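Local coordinates for protein PT26-6P (PDB 2WB7) that is of unknown function but is encoded by a euryarchaeal extrachromosomal mobile element and joins two immunoglobulin-like domains to a helical domain, at residues D123-M128 against Q296-K301. Sequence-based numbering, arbitrary orientation.
Sequences DLVTVM and QPANPK
Val125 meets Pro297 and Ala298 with its two methyl branches, one to each residue. Its CB, 4.7 Å from Ala298 CB, serves mainly as the fork. CG1, anti to the backbone N (chi1 177°), reaches Ala298 CB at 3.5 Å and also lies near that residue's backbone N. CG2, anti to the carbonyl carbon, reaches Pro297 CG at 3.8 Å, the valine and the proline ring approaching at a slant. A branched valine suits an extended strand and offers two tips at once, while the single methyl of Ala298 lets the loop backbone come close. Two residues on, Val127 points to the same side of strand 120-129, and its CG2 lies 3.9 Å from Pro300 CG and 4.3 Å from Ala298 CB. The Pro297 and Pro300 rings restrict the backbone of an irregular segment, and the peptide before Pro297 is cis. Phe295 touches both Val127 and Pro300, and Gln70 of the paired strand 66-75 touches Val125 and Pro297. Segment 296-301 belongs to the second immunoglobulin-like domain and the strand to the first. With no hydrogen bond between the segments, this small patch of the domain interface rests on apolar contact, which sets few directional demands on how the two parts sit.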
loop_
_atom_site.group_PDB
_atom_site.type_symbol
_atom_site.label_atom_id
_atom_site.label_comp_id
_atom_site.label_asym_id
_atom_site.label_seq_id
_atom_site.Cartn_x
_atom_site.Cartn_y
_atom_site.Cartn_z
ATOM N N ASP A 123 -27.826 6.772 17.780
ATOM C CA ASP A 123 -26.593 6.467 17.065
ATOM C C ASP A 123 -26.366 7.464 15.949
ATOM O O ASP A 123 -27.149 7.541 15.017
ATOM C CB ASP A 123 -26.652 5.058 16.465
ATOM C CG ASP A 123 -26.492 3.957 17.515
ATOM O OD1 ASP A 123 -25.981 4.246 18.629
ATOM O OD2 ASP A 123 -26.875 2.799 17.213
ATOM N N LEU A 124 -25.287 8.224 16.045
ATOM C CA LEU A 124 -24.884 9.123 14.973
ATOM C C LEU A 124 -23.661 8.588 14.225
ATOM O O LEU A 124 -22.699 8.102 14.838
ATOM C CB LEU A 124 -24.573 10.504 15.544
ATOM C CG LEU A 124 -25.732 11.306 16.132
ATOM C CD1 LEU A 124 -25.164 12.499 16.883
ATOM C CD2 LEU A 124 -26.708 11.764 15.045
ATOM N N VAL A 125 -23.687 8.686 12.900
ATOM C CA VAL A 125 -22.551 8.218 12.110
ATOM C C VAL A 125 -21.970 9.322 11.244
ATOM O O VAL A 125 -22.699 10.053 10.562
ATOM C CB VAL A 125 -22.904 6.986 11.252
ATOM C CG1 VAL A 125 -21.737 6.591 10.415
ATOM C CG2 VAL A 125 -23.295 5.822 12.157
ATOM N N THR A 126 -20.649 9.450 11.290
ATOM C CA THR A 126 -19.960 10.422 10.464
ATOM C C THR A 126 -18.619 9.882 9.940
ATOM O O THR A 126 -18.204 8.768 10.262
ATOM C CB THR A 126 -19.781 11.769 11.208
ATOM O OG1 THR A 126 -19.500 12.802 10.256
ATOM C CG2 THR A 126 -18.650 11.691 12.203
ATOM N N VAL A 127 -17.962 10.665 9.096
ATOM C CA VAL A 127 -16.675 10.287 8.546
ATOM C C VAL A 127 -15.681 11.342 8.956
ATOM O O VAL A 127 -15.984 12.525 8.895
ATOM C CB VAL A 127 -16.722 10.257 7.021
ATOM C CG1 VAL A 127 -15.424 9.691 6.465
ATOM C CG2 VAL A 127 -17.924 9.447 6.543
HETATM N N MSE A 128 -14.499 10.922 9.381
HETATM C CA MSE A 128 -13.471 11.880 9.797
HETATM C C MSE A 128 -12.095 11.619 9.149
HETATM O O MSE A 128 -11.901 10.656 8.395
HETATM C CB MSE A 128 -13.349 11.907 11.326
HETATM C CG MSE A 128 -14.611 12.417 12.046
HETATM SE SE MSE A 128 -14.876 14.384 12.062
HETATM C CE MSE A 128 -16.759 14.392 11.614
ATOM N N GLN A 296 -18.886 1.477 6.609
ATOM C CA GLN A 296 -20.043 0.917 7.306
ATOM C C GLN A 296 -20.017 1.397 8.748
ATOM O O GLN A 296 -18.972 1.329 9.376
ATOM C CB GLN A 296 -19.944 -0.612 7.308
ATOM C CG GLN A 296 -20.414 -1.286 6.035
ATOM C CD GLN A 296 -21.763 -0.743 5.597
ATOM O OE1 GLN A 296 -21.843 0.263 4.880
ATOM N NE2 GLN A 296 -22.837 -1.397 6.040
ATOM N N PRO A 297 -21.157 1.863 9.298
ATOM C CA PRO A 297 -22.516 1.963 8.758
ATOM C C PRO A 297 -22.706 3.165 7.847
ATOM O O PRO A 297 -23.728 3.269 7.174
ATOM C CB PRO A 297 -23.390 2.131 10.007
ATOM C CG PRO A 297 -22.468 2.201 11.177
ATOM C CD PRO A 297 -21.080 2.335 10.689
ATOM N N ALA A 298 -21.753 4.088 7.832
ATOM C CA ALA A 298 -21.806 5.172 6.855
ATOM C C ALA A 298 -21.674 4.582 5.453
ATOM O O ALA A 298 -21.214 3.432 5.281
ATOM C CB ALA A 298 -20.701 6.200 7.116
ATOM N N ASN A 299 -22.051 5.374 4.451
ATOM C CA ASN A 299 -21.930 4.934 3.072
ATOM C C ASN A 299 -21.675 6.042 2.056
ATOM O O ASN A 299 -22.446 6.209 1.116
ATOM C CB ASN A 299 -23.174 4.163 2.674
ATOM C CG ASN A 299 -23.023 3.510 1.324
ATOM O OD1 ASN A 299 -21.947 3.004 0.987
ATOM N ND2 ASN A 299 -24.093 3.530 0.527
ATOM N N PRO A 300 -20.569 6.776 2.223
ATOM C CA PRO A 300 -20.287 7.928 1.380
ATOM C C PRO A 300 -19.957 7.484 -0.039
ATOM O O PRO A 300 -19.426 6.393 -0.226
ATOM C CB PRO A 300 -19.038 8.535 2.024
ATOM C CG PRO A 300 -18.676 7.625 3.167
ATOM C CD PRO A 300 -19.386 6.360 2.987
ATOM N N LYS A 301 -20.274 8.314 -1.029
ATOM C CA LYS A 301 -19.796 8.084 -2.388
ATOM C C LYS A 301 -18.326 8.475 -2.399
ATOM O O LYS A 301 -17.892 9.293 -1.598
ATOM C CB LYS A 301 -20.546 8.965 -3.390
ATOM C CG LYS A 301 -20.298 10.452 -3.114
ATOM C CD LYS A 301 -20.536 11.403 -4.315
ATOM C CE LYS A 301 -19.560 12.621 -4.252
ATOM N NZ LYS A 301 -20.143 13.888 -4.810
#